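Local coordinates for RagB/SusD family nutrient uptake outer membrane protein (Bacteroides thetaiotaomicron, PDB 7KV2) that probably binds beta-glucans at the bacterial cell surface and hands them on for uptake across the outer membrane, at residues 110-115 with 160-165; 102-107 with 495-500; 333-338 with 436-441. All blocks are in the same frame, centred on the assembly; numbering follows the deposited sequence.

Overall arrangement
Contacts 1 and 2 lie on the same side of the chain's centre, their own centres about 11 Å apart, and they touch each other. Contact 1 is a buried, wholly apolar meeting of helix 110-130 with the end of helix 137-162. Contact 2, also largely buried but open at its edge, joins two irregular segments that are far apart in sequence, through apolar packing and one backbone hydrogen bond. Contact 3 sits on the opposite side of the chain's centre, about 37 Å from contact 1 and 41 Å from contact 2, centre to centre. Closer to the surface, it is the most polar of the three, joining a helix start to a helix end through one straight backbone bond, beside a D336–R338 salt bridge within 333-338.

Contact 1 (110-115 with 160-165); sequences GLWKCA and KFWGNV
W112 drives the edge of its indole into the face of W162 in a T-shaped stack: the six-membered rings have centroids 5.1 Å apart and planes at 84°. Most of the close contact is made by one atom, W112 CE3, which stands over the middle of the W162 indole and comes within 3.6 Å of W162 CD2. With CG anti to the backbone N (chi1 176°), the W112 indole extends from helix 110-130 across to its partner, while W112 CB rests near the far end of the same ring, 3.9 Å from W162 CH2. The other face of W162 is lined by F161 CB, offset toward the rim, so the indole is held between two groups. Next to the stack, L111 sends CD2 over one face of the F161 ring, 3.6 Å from F161 CD2, the two side chains crossing at about a right angle.

Packing is looser around this tight centre. L111 CD2 only approaches W162 CZ3, at 4.4 Å, and V165 CG1 sits obliquely by the outer part of the W112 indole, 3.9 Å from W112 CZ3; the preceding N164 is partly exposed. No hydrogen bond crosses between the segments, and the buried W162 NE1 is instead satisfied by the carbonyl O of P497. G163, with positive phi, turns the chain away after helix 137-162 and lets V165 come back toward W112. The contact thus ties the first turn of helix 110-130 to the end of helix 137-162 and the loop after it; L111 also packs on W157 of helix 137-162, and on helix 70-75 it meets V70 while F161 meets M73 and S74.

Contact 2 (102-107 with 495-500); sequences AIPTNM and YLPIPQ. With EDO (1,2-ethanediol), chain D.
The carbonyl oxygen of P104 takes the backbone N-H of Q500 from well above its carbonyl plane, 49° out of it, yet keeps an ordinary bond length (P104 O to Q500 N, 2.9 Å). A bound 1,2-ethanediol, probably from the crystallisation liquor, shares the same oxygen: its O1 lies 3.0 Å from P104 O and also accepts the N-H of M107, while its O2 adds a weak bond to P104 O. The diol is therefore wedged between the turn and the start of helix 500-505, where P499 holds the N-cap position, and it is also hydrogen-bonded to K501 N.

Beside this polar edge the packing is apolar, with two proline rings at its middle. P104 crosses P497 at about a right angle, its CD 3.8 Å from P497 CB, and the methyl of A102 reaches the other end of that ring at P497 CD, 3.7 Å away. M107, bent at chi2 and chi3 (-66° and -70°), folds its methyl CE back onto L496, 3.9 Å from L496 CD1. Toward solvent, T105 CG2 runs alongside the Q500 chain and touches Q500 CB at 3.6 Å; Q500 NE2 bonds to D504. Replacing P104 with alanine removes CG and CD, and would probably open a gap beside P497 CB and ease the backbone restraint at the second position of the I103–N106 type I turn. With no charged group across the interface and a single direct hydrogen bond, the fit rests mainly on apolar packing, in which the rings of P104 and P497 meet and M107 and L496 fill in beside them.

Contact 3 (333-338 with 436-441); sequences SNNDTR and AGLVTE
D336 OD1, pressed against A436 CB at 3.4 Å, accepts two bonds from R338: one from its backbone N at 3.0 Å and one from its side-chain NE at 2.9 Å. The first makes D336 the N-cap of helix 337-342, which meets the Schellman motif closing helix 425-435 at G437; both belong to the SusD-family part of the chain. D336 OD2 completes a side-on salt bridge by receiving R338 NH2 in the guanidinium plane, so carboxylate and guanidinium are fixed in rotation against each other. As R338 NH1 also pairs with E452 and E456, the arginine sits among several acidic groups, which would be likely to stabilise its positive charge.

Backbone atoms join the two helix ends. T337 N donates to A436 O in the carbonyl plane, short and nearly straight (T337 N to A436 O 2.7 Å, 173° at the hydrogen), and the CA-H of D336 makes a bent contact with the same oxygen. G437, with phi 93°, could not carry a side chain here: a CB would clash with N335 O. On the outer side N335, its CG between the backbone N and the carbonyl carbon (chi1 59°), turns ND2 to G437 O in a weak, bent bond.

L438 covers the flank of the D336 side chain with both branches, CD1 3.6 Å from D336 OD2 and CD2 against D336 CB. Over the guanidinium face, offset toward its rim, lies the methyl of A436, with A436 CB 3.3 Å from R338 NE.

Contact 1 (110-115 with 160-165)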
loop_
_atom_site.group_PDB
_atom_site.type_symbol
_atom_site.label_atom_id
_atom_site.label_comp_id
_atom_site.label_asym_id
_atom_site.label_seq_id
_atom_site.Cartn_x
_atom_site.Cartn_y
_atom_site.Cartn_z
ATOM N N GLY A 110 3.168 6.332 -13.948
ATOM C CA GLY A 110 2.709 7.306 -12.930
ATOM C C GLY A 110 3.441 7.128 -11.608
ATOM O O GLY A 110 3.916 8.122 -11.004
ATOM N N LEU A 111 3.580 5.892 -11.160
ATOM C CA LEU A 111 4.112 5.599 -9.815
ATOM C C LEU A 111 5.584 6.002 -9.786
ATOM O O LEU A 111 6.052 6.518 -8.799
ATOM C CB LEU A 111 3.924 4.101 -9.510
ATOM C CG LEU A 111 4.536 3.611 -8.198
ATOM C CD1 LEU A 111 3.893 4.304 -7.010
ATOM C CD2 LEU A 111 4.383 2.102 -8.053
ATOM N N TRP A 112 6.303 5.713 -10.865
ATOM C CA TRP A 112 7.721 6.120 -11.027
ATOM C C TRP A 112 7.826 7.647 -10.848
ATOM O O TRP A 112 8.625 8.093 -10.053
ATOM C CB TRP A 112 8.174 5.631 -12.405
ATOM C CG TRP A 112 9.570 6.049 -12.764
ATOM C CD1 TRP A 112 10.017 7.309 -13.073
ATOM C CD2 TRP A 112 10.703 5.181 -12.844
ATOM N NE1 TRP A 112 11.370 7.276 -13.321
ATOM C CE2 TRP A 112 11.820 5.991 -13.181
ATOM C CE3 TRP A 112 10.899 3.809 -12.653
ATOM C CZ2 TRP A 112 13.091 5.448 -13.359
ATOM C CZ3 TRP A 112 12.163 3.282 -12.806
ATOM C CH2 TRP A 112 13.241 4.099 -13.167
ATOM N N LYS A 113 6.996 8.405 -11.538
ATOM C CA LYS A 113 7.028 9.885 -11.543
ATOM C C LYS A 113 6.635 10.394 -10.155
ATOM O O LYS A 113 7.270 11.329 -9.679
ATOM C CB LYS A 113 6.104 10.457 -12.609
ATOM C CG LYS A 113 6.568 10.220 -14.043
ATOM C CD LYS A 113 5.547 10.657 -15.068
ATOM C CE LYS A 113 5.922 10.282 -16.497
ATOM N NZ LYS A 113 4.830 10.604 -17.455
ATOM N N CYS A 114 5.684 9.733 -9.478
ATOM C CA CYS A 114 5.313 10.122 -8.095
ATOM C C CYS A 114 6.469 9.875 -7.137
ATOM O O CYS A 114 6.723 10.746 -6.266
ATOM C CB CYS A 114 4.052 9.397 -7.624
ATOM S SG CYS A 114 2.584 9.763 -8.589
ATOM N N ALA A 115 7.159 8.737 -7.236
ATOM C CA ALA A 115 8.250 8.366 -6.324
ATOM C C ALA A 115 9.360 9.405 -6.444
ATOM O O ALA A 115 9.856 9.918 -5.392
ATOM C CB ALA A 115 8.761 7.004 -6.668
ATOM N N LYS A 160 11.151 -1.672 -4.801
ATOM C CA LYS A 160 10.344 -2.906 -4.873
ATOM C C LYS A 160 9.929 -3.177 -6.314
ATOM O O LYS A 160 10.046 -4.333 -6.711
ATOM C CB LYS A 160 9.132 -2.852 -3.919
ATOM C CG LYS A 160 9.534 -3.167 -2.493
ATOM C CD LYS A 160 8.370 -3.550 -1.623
ATOM C CE LYS A 160 8.828 -4.287 -0.396
ATOM N NZ LYS A 160 7.659 -4.721 0.394
ATOM N N PHE A 161 9.360 -2.216 -7.036
ATOM C CA PHE A 161 8.728 -2.500 -8.342
ATOM C C PHE A 161 9.820 -2.651 -9.418
ATOM O O PHE A 161 9.603 -3.476 -10.285
ATOM C CB PHE A 161 7.707 -1.453 -8.758
ATOM C CG PHE A 161 6.373 -1.608 -8.036
ATOM C CD1 PHE A 161 5.401 -2.482 -8.500
ATOM C CD2 PHE A 161 6.087 -0.843 -6.908
ATOM C CE1 PHE A 161 4.187 -2.635 -7.830
ATOM C CE2 PHE A 161 4.860 -0.965 -6.247
ATOM C CZ PHE A 161 3.913 -1.852 -6.714
ATOM N N TRP A 162 10.900 -1.880 -9.353
ATOM C CA TRP A 162 11.891 -1.867 -10.476
ATOM C C TRP A 162 13.315 -2.265 -10.036
ATOM O O TRP A 162 14.072 -2.714 -10.933
ATOM C CB TRP A 162 11.890 -0.506 -11.151
ATOM C CG TRP A 162 10.706 -0.225 -12.009
ATOM C CD1 TRP A 162 10.500 -0.660 -13.281
ATOM C CD2 TRP A 162 9.566 0.576 -11.660
ATOM N NE1 TRP A 162 9.325 -0.169 -13.759
ATOM C CE2 TRP A 162 8.728 0.595 -12.785
ATOM C CE3 TRP A 162 9.167 1.251 -10.493
ATOM C CZ2 TRP A 162 7.537 1.318 -12.815
ATOM C CZ3 TRP A 162 8.011 1.993 -10.538
ATOM C CH2 TRP A 162 7.178 1.977 -11.653
ATOM N N GLY A 163 13.687 -2.077 -8.768
ATOM C CA GLY A 163 14.910 -2.628 -8.148
ATOM C C GLY A 163 16.162 -1.796 -8.458
ATOM O O GLY A 163 16.700 -1.162 -7.526
ATOM N N ASN A 164 16.643 -1.859 -9.701
ATOM C CA ASN A 164 17.934 -1.245 -10.152
ATOM C C ASN A 164 17.650 0.119 -10.778
ATOM O O ASN A 164 17.388 0.162 -12.001
ATOM C CB ASN A 164 18.648 -2.169 -11.152
ATOM C CG ASN A 164 18.778 -3.593 -10.682
ATOM O OD1 ASN A 164 19.496 -3.906 -9.747
ATOM N ND2 ASN A 164 18.065 -4.488 -11.330
ATOM N N VAL A 165 17.605 1.199 -9.987
ATOM C CA VAL A 165 16.981 2.496 -10.412
ATOM C C VAL A 165 17.908 3.650 -10.048
ATOM O O VAL A 165 18.790 3.457 -9.217
ATOM C CB VAL A 165 15.598 2.689 -9.751
ATOM C CG1 VAL A 165 14.630 1.649 -10.274
ATOM C CG2 VAL A 165 15.708 2.659 -8.252
#

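Contact 2 (102-107 with 495-500)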
loop_
_atom_site.group_PDB
_atom_site.type_symbol
_atom_site.label_atom_id
_atom_site.label_comp_id
_atom_site.label_asym_id
_atom_site.label_seq_id
_atom_site.Cartn_x
_atom_site.Cartn_y
_atom_site.Cartn_z
ATOM N N ALA A 102 4.815 -7.787 -18.777
ATOM C CA ALA A 102 5.017 -6.329 -18.890
ATOM C C ALA A 102 6.099 -6.088 -19.954
ATOM O O ALA A 102 7.047 -6.875 -19.976
ATOM C CB ALA A 102 5.474 -5.777 -17.573
ATOM N N ILE A 103 5.917 -5.066 -20.777
ATOM C CA ILE A 103 6.928 -4.576 -21.755
ATOM C C ILE A 103 7.158 -3.090 -21.528
ATOM O O ILE A 103 6.223 -2.330 -21.201
ATOM C CB ILE A 103 6.476 -4.904 -23.193
ATOM C CG1 ILE A 103 5.128 -4.252 -23.524
ATOM C CG2 ILE A 103 6.461 -6.414 -23.340
ATOM C CD1 ILE A 103 4.733 -4.212 -24.995
ATOM N N PRO A 104 8.428 -2.663 -21.730
ATOM C CA PRO A 104 8.861 -1.289 -21.481
ATOM C C PRO A 104 8.016 -0.196 -22.140
ATOM O O PRO A 104 7.937 0.867 -21.584
ATOM C CB PRO A 104 10.273 -1.231 -22.121
ATOM C CG PRO A 104 10.781 -2.665 -22.136
ATOM C CD PRO A 104 9.538 -3.534 -22.156
ATOM N N THR A 105 7.461 -0.463 -23.324
ATOM C CA THR A 105 6.606 0.470 -24.089
ATOM C C THR A 105 5.114 0.343 -23.717
ATOM O O THR A 105 4.319 1.006 -24.374
ATOM C CB THR A 105 6.822 0.255 -25.598
ATOM O OG1 THR A 105 6.528 -1.110 -25.868
ATOM C CG2 THR A 105 8.236 0.614 -26.039
ATOM N N ASN A 106 4.723 -0.489 -22.743
ATOM C CA ASN A 106 3.296 -0.599 -22.313
ATOM C C ASN A 106 3.309 -0.881 -20.808
ATOM O O ASN A 106 2.828 -1.954 -20.396
ATOM C CB ASN A 106 2.508 -1.672 -23.073
ATOM C CG ASN A 106 1.020 -1.397 -23.207
ATOM O OD1 ASN A 106 0.493 -0.406 -22.688
ATOM N ND2 ASN A 106 0.330 -2.266 -23.938
ATOM N N MET A 107 3.934 0.018 -20.057
ATOM C CA MET A 107 4.225 -0.192 -18.620
ATOM C C MET A 107 3.618 0.954 -17.815
ATOM O O MET A 107 3.266 1.977 -18.403
ATOM C CB MET A 107 5.722 -0.305 -18.354
ATOM C CG MET A 107 6.132 -1.700 -17.906
ATOM S SD MET A 107 5.375 -2.064 -16.245
ATOM C CE MET A 107 6.337 -0.947 -15.241
ATOM N N TYR A 495 11.779 -7.764 -10.819
ATOM C CA TYR A 495 11.895 -6.322 -11.143
ATOM C C TYR A 495 11.212 -6.062 -12.484
ATOM O O TYR A 495 11.586 -6.741 -13.494
ATOM C CB TYR A 495 13.373 -5.888 -11.148
ATOM C CG TYR A 495 14.132 -6.257 -9.907
ATOM C CD1 TYR A 495 13.660 -5.883 -8.656
ATOM C CD2 TYR A 495 15.329 -6.960 -9.968
ATOM C CE1 TYR A 495 14.325 -6.223 -7.498
ATOM C CE2 TYR A 495 16.018 -7.295 -8.811
ATOM C CZ TYR A 495 15.531 -6.904 -7.575
ATOM O OH TYR A 495 16.165 -7.240 -6.415
ATOM N N LEU A 496 10.243 -5.135 -12.541
ATOM C CA LEU A 496 9.492 -4.832 -13.788
ATOM C C LEU A 496 10.436 -4.174 -14.795
ATOM O O LEU A 496 11.421 -3.567 -14.395
ATOM C CB LEU A 496 8.341 -3.869 -13.507
ATOM C CG LEU A 496 7.157 -4.501 -12.753
ATOM C CD1 LEU A 496 6.286 -3.401 -12.163
ATOM C CD2 LEU A 496 6.351 -5.376 -13.699
ATOM N N PRO A 497 10.106 -4.213 -16.096
ATOM C CA PRO A 497 10.816 -3.413 -17.090
ATOM C C PRO A 497 10.710 -1.932 -16.713
ATOM O O PRO A 497 9.577 -1.466 -16.452
ATOM C CB PRO A 497 10.058 -3.619 -18.405
ATOM C CG PRO A 497 9.298 -4.903 -18.193
ATOM C CD PRO A 497 9.004 -4.962 -16.700
ATOM N N ILE A 498 11.855 -1.225 -16.733
ATOM C CA ILE A 498 11.901 0.273 -16.650
ATOM C C ILE A 498 11.165 0.866 -17.847
ATOM O O ILE A 498 11.345 0.388 -18.963
ATOM C CB ILE A 498 13.361 0.733 -16.517
ATOM C CG1 ILE A 498 13.976 0.139 -15.253
ATOM C CG2 ILE A 498 13.461 2.255 -16.556
ATOM C CD1 ILE A 498 15.489 0.253 -15.158
ATOM N N PRO A 499 10.293 1.897 -17.688
ATOM C CA PRO A 499 9.612 2.511 -18.821
ATOM C C PRO A 499 10.587 2.901 -19.960
ATOM O O PRO A 499 11.682 3.396 -19.654
ATOM C CB PRO A 499 8.938 3.752 -18.212
ATOM C CG PRO A 499 8.652 3.323 -16.773
ATOM C CD PRO A 499 9.834 2.470 -16.404
ATOM N N GLN A 500 10.165 2.676 -21.208
ATOM C CA GLN A 500 11.003 2.935 -22.425
ATOM C C GLN A 500 11.384 4.419 -22.459
ATOM O O GLN A 500 12.565 4.716 -22.785
ATOM C CB GLN A 500 10.291 2.534 -23.718
ATOM C CG GLN A 500 11.223 2.501 -24.956
ATOM C CD GLN A 500 12.415 1.587 -24.767
ATOM O OE1 GLN A 500 12.295 0.410 -24.407
ATOM N NE2 GLN A 500 13.600 2.140 -24.965
HETATM C C1 EDO D . 5.731 3.545 -20.505
HETATM O O1 EDO D . 5.426 2.425 -21.247
HETATM C C2 EDO D . 6.344 4.591 -21.354
HETATM O O2 EDO D . 7.682 4.277 -21.668
#

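Contact 3 (333-338 with 436-441)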
loop_
_atom_site.group_PDB
_atom_site.type_symbol
_atom_site.label_atom_id
_atom_site.label_comp_id
_atom_site.label_asym_id
_atom_site.label_seq_id
_atom_site.Cartn_x
_atom_site.Cartn_y
_atom_site.Cartn_z
ATOM N N SER A 333 -12.477 -19.578 6.577
ATOM C CA SER A 333 -13.486 -20.218 7.459
ATOM C C SER A 333 -14.723 -19.306 7.581
ATOM O O SER A 333 -14.592 -18.069 7.495
ATOM C CB SER A 333 -12.823 -20.586 8.761
ATOM O OG SER A 333 -13.762 -20.740 9.791
ATOM N N ASN A 334 -15.926 -19.895 7.703
ATOM C CA ASN A 334 -17.245 -19.212 7.853
ATOM C C ASN A 334 -17.273 -18.199 9.013
ATOM O O ASN A 334 -18.053 -17.234 8.946
ATOM C CB ASN A 334 -18.381 -20.204 8.191
ATOM C CG ASN A 334 -18.776 -21.052 7.012
ATOM O OD1 ASN A 334 -18.871 -20.556 5.887
ATOM N ND2 ASN A 334 -18.977 -22.336 7.260
ATOM N N ASN A 335 -16.497 -18.425 10.047
ATOM C CA ASN A 335 -16.487 -17.543 11.246
ATOM C C ASN A 335 -15.251 -16.623 11.234
ATOM O O ASN A 335 -15.044 -15.930 12.246
ATOM C CB ASN A 335 -16.507 -18.371 12.523
ATOM C CG ASN A 335 -15.301 -19.275 12.561
ATOM O OD1 ASN A 335 -14.976 -19.891 11.551
ATOM N ND2 ASN A 335 -14.637 -19.332 13.690
ATOM N N ASP A 336 -14.463 -16.610 10.153
ATOM C CA ASP A 336 -13.399 -15.601 9.970
ATOM C C ASP A 336 -14.099 -14.293 9.560
ATOM O O ASP A 336 -14.654 -14.219 8.388
ATOM C CB ASP A 336 -12.347 -16.078 8.975
ATOM C CG ASP A 336 -11.063 -15.280 9.004
ATOM O OD1 ASP A 336 -11.152 -14.011 9.215
ATOM O OD2 ASP A 336 -9.977 -15.907 8.836
ATOM N N THR A 337 -14.086 -13.292 10.438
ATOM C CA THR A 337 -14.756 -11.983 10.176
ATOM C C THR A 337 -14.099 -11.293 8.959
ATOM O O THR A 337 -14.715 -10.362 8.380
ATOM C CB THR A 337 -14.734 -11.061 11.400
ATOM O OG1 THR A 337 -13.359 -10.802 11.739
ATOM C CG2 THR A 337 -15.523 -11.656 12.553
ATOM N N ARG A 338 -12.854 -11.650 8.661
ATOM C CA ARG A 338 -12.111 -11.043 7.521
ATOM C C ARG A 338 -12.758 -11.425 6.188
ATOM O O ARG A 338 -12.524 -10.713 5.194
ATOM C CB ARG A 338 -10.643 -11.418 7.551
ATOM C CG ARG A 338 -9.967 -10.957 8.824
ATOM C CD ARG A 338 -8.545 -11.417 8.878
ATOM N NE ARG A 338 -8.475 -12.872 9.123
ATOM C CZ ARG A 338 -7.411 -13.513 9.602
ATOM N NH1 ARG A 338 -6.286 -12.864 9.887
ATOM N NH2 ARG A 338 -7.500 -14.826 9.820
ATOM N N ALA A 436 -9.819 -12.229 14.451
ATOM C CA ALA A 436 -10.686 -12.523 13.283
ATOM C C ALA A 436 -11.852 -13.472 13.606
ATOM O O ALA A 436 -12.645 -13.764 12.685
ATOM C CB ALA A 436 -9.832 -13.057 12.176
ATOM N N GLY A 437 -12.007 -13.902 14.860
ATOM C CA GLY A 437 -13.128 -14.767 15.283
ATOM C C GLY A 437 -12.785 -16.252 15.234
ATOM O O GLY A 437 -13.719 -17.059 15.433
ATOM N N LEU A 438 -11.535 -16.634 14.988
ATOM C CA LEU A 438 -11.169 -18.062 14.778
ATOM C C LEU A 438 -10.938 -18.663 16.170
ATOM O O LEU A 438 -10.295 -18.015 17.032
ATOM C CB LEU A 438 -9.936 -18.221 13.878
ATOM C CG LEU A 438 -10.126 -17.734 12.436
ATOM C CD1 LEU A 438 -8.858 -17.846 11.657
ATOM C CD2 LEU A 438 -11.220 -18.504 11.737
ATOM N N VAL A 439 -11.491 -19.837 16.431
ATOM C CA VAL A 439 -11.381 -20.406 17.811
ATOM C C VAL A 439 -10.121 -21.273 17.892
ATOM O O VAL A 439 -9.551 -21.359 18.988
ATOM C CB VAL A 439 -12.647 -21.165 18.237
ATOM C CG1 VAL A 439 -13.889 -20.292 18.128
ATOM C CG2 VAL A 439 -12.820 -22.459 17.484
ATOM N N THR A 440 -9.682 -21.898 16.801
ATOM C CA THR A 440 -8.523 -22.834 16.842
ATOM C C THR A 440 -7.232 -22.024 16.832
ATOM O O THR A 440 -7.022 -21.289 15.849
ATOM C CB THR A 440 -8.505 -23.838 15.681
ATOM O OG1 THR A 440 -9.711 -24.583 15.745
ATOM C CG2 THR A 440 -7.317 -24.777 15.708
ATOM N N GLU A 441 -6.363 -22.214 17.825
ATOM C CA GLU A 441 -4.999 -21.625 17.849
ATOM C C GLU A 441 -4.094 -22.409 16.907
ATOM O O GLU A 441 -4.371 -23.606 16.652
ATOM C CB GLU A 441 -4.451 -21.533 19.261
ATOM C CG GLU A 441 -5.197 -20.504 20.076
ATOM C CD GLU A 441 -4.789 -20.397 21.532
ATOM O OE1 GLU A 441 -3.728 -20.972 21.896
ATOM O OE2 GLU A 441 -5.564 -19.747 22.293
#